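Local coordinates for predicted component of a thermophile-specific DNA repair system, contains a RAMP domain (Methanopyrus kandleri, PDB 4N0L), which probably binds crRNA as the Csm3 subunit of a type III-A CRISPR system of antiviral defence, built on an RRM-like RAMP fold with a bound zinc ion, at residues T183-V197 with S214-L226. Residues are numbered along the deposited sequence; the frame is centred on the assembly and turned at random.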
loop_
_atom_site.group_PDB
_atom_site.type_symbol
_atom_site.label_atom_id
_atom_site.label_comp_id
_atom_site.label_asym_id
_atom_site.label_seq_id
_atom_site.Cartn_x
_atom_site.Cartn_y
_atom_site.Cartn_z
ATOM N N THR A 183 18.622 -1.843 14.878
ATOM C CA THR A 183 17.906 -3.077 15.171
ATOM C C THR A 183 18.875 -4.259 15.263
ATOM O O THR A 183 18.717 -5.138 16.112
ATOM C CB THR A 183 16.818 -3.349 14.109
ATOM O OG1 THR A 183 15.801 -2.345 14.206
ATOM C CG2 THR A 183 16.182 -4.712 14.307
ATOM N N VAL A 184 19.888 -4.266 14.402
ATOM C CA VAL A 184 20.884 -5.335 14.394
ATOM C C VAL A 184 21.881 -5.201 15.548
ATOM O O VAL A 184 22.171 -6.173 16.248
ATOM C CB VAL A 184 21.660 -5.370 13.063
ATOM C CG1 VAL A 184 22.767 -6.415 13.116
ATOM C CG2 VAL A 184 20.712 -5.650 11.907
ATOM N N ASN A 185 22.405 -3.993 15.737
ATOM C CA ASN A 185 23.439 -3.742 16.737
ATOM C C ASN A 185 22.912 -3.649 18.169
ATOM O O ASN A 185 23.650 -3.900 19.123
ATOM C CB ASN A 185 24.199 -2.458 16.396
ATOM C CG ASN A 185 25.090 -2.612 15.179
ATOM O OD1 ASN A 185 25.096 -3.656 14.526
ATOM N ND2 ASN A 185 25.852 -1.569 14.869
ATOM N N ASP A 186 21.646 -3.276 18.323
ATOM C CA ASP A 186 21.091 -3.032 19.653
ATOM C C ASP A 186 19.964 -4.003 20.005
ATOM O O ASP A 186 20.099 -4.797 20.933
ATOM C CB ASP A 186 20.598 -1.585 19.760
ATOM C CG ASP A 186 20.105 -1.232 21.151
ATOM O OD1 ASP A 186 20.509 -0.169 21.668
ATOM O OD2 ASP A 186 19.308 -2.006 21.726
ATOM N N VAL A 187 18.853 -3.931 19.276
ATOM C CA VAL A 187 17.676 -4.735 19.602
ATOM C C VAL A 187 17.942 -6.234 19.485
ATOM O O VAL A 187 17.643 -7.000 20.404
ATOM C CB VAL A 187 16.482 -4.375 18.702
ATOM C CG1 VAL A 187 15.276 -5.231 19.064
ATOM C CG2 VAL A 187 16.143 -2.903 18.842
ATOM N N PHE A 188 18.511 -6.646 18.357
ATOM C CA PHE A 188 18.831 -8.051 18.135
ATOM C C PHE A 188 19.901 -8.515 19.117
ATOM O O PHE A 188 19.851 -9.636 19.622
ATOM C CB PHE A 188 19.303 -8.287 16.697
ATOM C CG PHE A 188 18.195 -8.276 15.677
ATOM C CD1 PHE A 188 16.873 -8.109 16.062
ATOM C CD2 PHE A 188 18.479 -8.433 14.329
ATOM C CE1 PHE A 188 15.859 -8.102 15.125
ATOM C CE2 PHE A 188 17.469 -8.424 13.384
ATOM C CZ PHE A 188 16.157 -8.259 13.781
ATOM N N GLU A 189 20.868 -7.644 19.379
ATOM C CA GLU A 189 21.987 -7.979 20.247
ATOM C C GLU A 189 21.542 -8.124 21.705
ATOM O O GLU A 189 21.978 -9.038 22.404
ATOM C CB GLU A 189 23.080 -6.922 20.126
ATOM C CG GLU A 189 24.478 -7.447 20.383
ATOM C CD GLU A 189 24.887 -8.510 19.377
ATOM O OE1 GLU A 189 24.982 -8.187 18.173
ATOM O OE2 GLU A 189 25.121 -9.666 19.788
ATOM N N ARG A 190 20.670 -7.222 22.151
ATOM C CA ARG A 190 20.126 -7.268 23.508
ATOM C C ARG A 190 19.398 -8.577 23.789
ATOM O O ARG A 190 19.429 -9.084 24.909
ATOM C CB ARG A 190 19.161 -6.103 23.741
ATOM C CG ARG A 190 19.795 -4.800 24.203
ATOM C CD ARG A 190 18.707 -3.809 24.611
ATOM N NE ARG A 190 19.154 -2.418 24.544
ATOM C CZ ARG A 190 19.959 -1.845 25.434
ATOM N N ALA A 191 18.753 -9.122 22.763
ATOM C CA ALA A 191 17.924 -10.310 22.923
ATOM C C ALA A 191 18.686 -11.588 22.587
ATOM O O ALA A 191 18.266 -12.684 22.954
ATOM C CB ALA A 191 16.676 -10.198 22.056
ATOM N N GLY A 192 19.807 -11.442 21.889
ATOM C CA GLY A 192 20.588 -12.588 21.466
ATOM C C GLY A 192 19.922 -13.332 20.326
ATOM O O GLY A 192 20.213 -14.503 20.079
ATOM N N GLU A 193 19.029 -12.642 19.621
ATOM C CA GLU A 193 18.296 -13.233 18.507
ATOM C C GLU A 193 17.590 -12.160 17.679
ATOM O O GLU A 193 17.157 -11.139 18.217
ATOM C CB GLU A 193 17.266 -14.250 19.016
ATOM C CG GLU A 193 16.145 -13.640 19.848
ATOM C CD GLU A 193 15.003 -14.609 20.093
ATOM O OE1 GLU A 193 14.848 -15.559 19.297
ATOM O OE2 GLU A 193 14.260 -14.420 21.080
ATOM N N PRO A 194 17.488 -12.379 16.358
ATOM C CA PRO A 194 18.077 -13.516 15.646
ATOM C C PRO A 194 19.553 -13.293 15.326
ATOM O O PRO A 194 20.043 -12.171 15.454
ATOM C CB PRO A 194 17.241 -13.583 14.367
ATOM C CG PRO A 194 16.888 -12.171 14.112
ATOM C CD PRO A 194 16.628 -11.577 15.470
ATOM N N THR A 195 20.246 -14.348 14.911
ATOM C CA THR A 195 21.651 -14.235 14.540
ATOM C C THR A 195 21.787 -14.298 13.024
ATOM O O THR A 195 20.811 -14.549 12.316
ATOM C CB THR A 195 22.510 -15.342 15.182
ATOM O OG1 THR A 195 22.034 -16.626 14.763
ATOM C CG2 THR A 195 22.444 -15.250 16.702
ATOM N N GLU A 196 22.998 -14.065 12.528
ATOM C CA GLU A 196 23.240 -14.100 11.093
ATOM C C GLU A 196 23.138 -15.532 10.580
ATOM O O GLU A 196 23.991 -16.371 10.868
ATOM C CB GLU A 196 24.611 -13.503 10.773
ATOM C CG GLU A 196 24.823 -13.158 9.310
ATOM C CD GLU A 196 26.053 -12.298 9.093
ATOM O OE1 GLU A 196 27.173 -12.850 9.089
ATOM O OE2 GLU A 196 25.899 -11.070 8.930
ATOM N N VAL A 197 22.081 -15.804 9.819
ATOM C CA VAL A 197 21.806 -17.150 9.321
ATOM C C VAL A 197 21.587 -17.097 7.810
ATOM O O VAL A 197 20.457 -17.199 7.330
ATOM C CB VAL A 197 20.574 -17.783 10.006
ATOM C CG1 VAL A 197 20.419 -19.239 9.590
ATOM C CG2 VAL A 197 20.705 -17.698 11.517
ATOM N N SER A 214 11.412 -22.618 15.235
ATOM C CA SER A 214 12.199 -21.887 14.242
ATOM C C SER A 214 13.731 -21.963 14.448
ATOM O O SER A 214 14.437 -22.268 13.486
ATOM C CB SER A 214 11.744 -20.421 14.182
ATOM N N MET A 215 14.274 -21.696 15.645
ATOM C CA MET A 215 13.550 -21.282 16.850
ATOM C C MET A 215 13.865 -19.837 17.236
ATOM O O MET A 215 13.706 -19.449 18.394
ATOM C CB MET A 215 13.869 -22.218 18.023
ATOM C CG MET A 215 12.750 -23.202 18.343
ATOM S SD MET A 215 12.149 -23.097 20.044
ATOM C CE MET A 215 13.159 -24.337 20.849
ATOM N N GLU A 216 14.306 -19.044 16.264
ATOM C CA GLU A 216 14.614 -17.641 16.517
ATOM C C GLU A 216 13.431 -16.757 16.153
ATOM O O GLU A 216 12.668 -17.060 15.237
ATOM C CB GLU A 216 15.853 -17.203 15.738
ATOM C CG GLU A 216 17.159 -17.748 16.286
ATOM C CD GLU A 216 18.373 -17.239 15.539
ATOM O OE1 GLU A 216 18.185 -16.520 14.540
ATOM O OE2 GLU A 216 19.512 -17.587 15.922
ATOM N N ARG A 217 13.312 -15.645 16.865
ATOM C CA ARG A 217 12.183 -14.739 16.740
ATOM C C ARG A 217 12.659 -13.313 16.507
ATOM O O ARG A 217 13.825 -12.999 16.735
ATOM C CB ARG A 217 11.331 -14.810 17.999
ATOM C CG ARG A 217 10.614 -16.124 18.174
ATOM C CD ARG A 217 9.799 -16.104 19.442
ATOM N NE ARG A 217 8.714 -15.136 19.378
ATOM C CZ ARG A 217 7.551 -15.374 18.784
ATOM N NH1 ARG A 217 7.340 -16.544 18.196
ATOM N NH2 ARG A 217 6.608 -14.444 18.773
ATOM N N VAL A 218 11.761 -12.458 16.036
ATOM C CA VAL A 218 12.067 -11.038 15.904
ATOM C C VAL A 218 11.533 -10.309 17.135
ATOM O O VAL A 218 10.326 -10.277 17.355
ATOM C CB VAL A 218 11.448 -10.437 14.629
ATOM C CG1 VAL A 218 11.871 -8.989 14.467
ATOM C CG2 VAL A 218 11.859 -11.249 13.417
ATOM N N PRO A 219 12.432 -9.734 17.950
ATOM C CA PRO A 219 12.019 -9.097 19.208
ATOM C C PRO A 219 11.105 -7.897 19.002
ATOM O O PRO A 219 11.183 -7.220 17.977
ATOM C CB PRO A 219 13.344 -8.650 19.837
ATOM C CG PRO A 219 14.395 -9.455 19.155
ATOM C CD PRO A 219 13.893 -9.717 17.772
ATOM N N LYS A 220 10.238 -7.650 19.978
ATOM C CA LYS A 220 9.408 -6.453 19.988
ATOM C C LYS A 220 10.309 -5.219 20.037
ATOM O O LYS A 220 11.329 -5.222 20.721
ATOM C CB LYS A 220 8.444 -6.491 21.179
ATOM C CG LYS A 220 7.984 -5.144 21.687
ATOM C CD LYS A 220 7.101 -5.303 22.908
ATOM C CE LYS A 220 6.715 -3.953 23.483
ATOM N NZ LYS A 220 5.653 -4.074 24.519
ATOM N N GLY A 221 9.946 -4.178 19.297
ATOM C CA GLY A 221 10.756 -2.975 19.237
ATOM C C GLY A 221 11.704 -2.956 18.054
ATOM O O GLY A 221 12.367 -1.949 17.795
ATOM N N SER A 222 11.770 -4.072 17.334
ATOM C CA SER A 222 12.596 -4.165 16.132
ATOM C C SER A 222 12.128 -3.168 15.083
ATOM O O SER A 222 10.945 -2.827 15.017
ATOM C CB SER A 222 12.561 -5.580 15.557
ATOM O OG SER A 222 13.102 -6.513 16.474
ATOM N N ARG A 223 13.057 -2.703 14.259
ATOM C CA ARG A 223 12.739 -1.648 13.314
ATOM C C ARG A 223 13.260 -1.970 11.920
ATOM O O ARG A 223 14.411 -2.373 11.747
ATOM C CB ARG A 223 13.295 -0.317 13.817
ATOM C CG ARG A 223 12.594 0.174 15.079
ATOM C CD ARG A 223 13.427 1.190 15.828
ATOM N NE ARG A 223 12.918 1.433 17.176
ATOM C CZ ARG A 223 12.237 2.516 17.535
ATOM N NH1 ARG A 223 11.979 3.464 16.645
ATOM N NH2 ARG A 223 11.818 2.653 18.786
ATOM N N PHE A 224 12.389 -1.804 10.933
ATOM C CA PHE A 224 12.720 -2.104 9.549
ATOM C C PHE A 224 12.550 -0.856 8.698
ATOM O O PHE A 224 11.590 -0.106 8.871
ATOM C CB PHE A 224 11.853 -3.253 9.023
ATOM C CG PHE A 224 12.019 -4.539 9.792
ATOM C CD1 PHE A 224 11.400 -4.718 11.025
ATOM C CD2 PHE A 224 12.804 -5.564 9.290
ATOM C CE1 PHE A 224 11.561 -5.894 11.737
ATOM C CE2 PHE A 224 12.966 -6.745 9.998
ATOM C CZ PHE A 224 12.344 -6.908 11.225
ATOM N N GLY A 225 13.507 -0.618 7.807
ATOM C CA GLY A 225 13.484 0.552 6.949
ATOM C C GLY A 225 12.223 0.651 6.116
ATOM O O GLY A 225 11.781 -0.336 5.533
ATOM N N LEU A 226 11.647 1.840 6.080
ATOM C CA LEU A 226 10.458 2.100 5.295
ATOM C C LEU A 226 10.734 3.143 4.223
ATOM O O LEU A 226 10.944 4.307 4.509
ATOM C CB LEU A 226 9.305 2.551 6.184
ATOM C CG LEU A 226 7.970 2.753 5.477
ATOM C CD1 LEU A 226 7.430 1.440 4.939
ATOM C CD2 LEU A 226 6.963 3.394 6.408
#
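The Pro219 ring packs against helix 181-191: its CB meets Val187 CG1, its CG lies 3.8 Å from Ala191 CB, and its CD lies 3.7 Å from Phe188 CE1. This is the tightly packed part. The Phe188 ring is sandwiched within its own segment, Thr183 CG2 over the rim of one face and Pro194 CD over the centre of the other, while Ser222 OG and Val218 CG1 come up to its edge. Across the type II turn 219-222, Ser222 N and OG both donate to Pro219 O from one face of its plane. At the buried end Arg223 N donates to Thr183 OG1 (2.8 Å, 135°). A Schellman motif with Gly192 at C-prime ends the helix. The outer end is polar and more exposed: Glu193 OE1 accepts Arg217 N (2.9 Å) from above its carboxylate plane, and Glu216 takes two bonds from Thr195, whose N reaches OE1 from above the plane (3.0 Å) and OG1 the syn lone pair of OE2 (2.9 Å). Pro47 packs on Phe188, Pro194 and Val218; strand 217-218 pairs with strand 20-21, and strand 223-231, where Arg223 salt-bridges Glu13, joins strand 7-16 in the antiparallel sheet of the RRM-like fold, away from the zinc site.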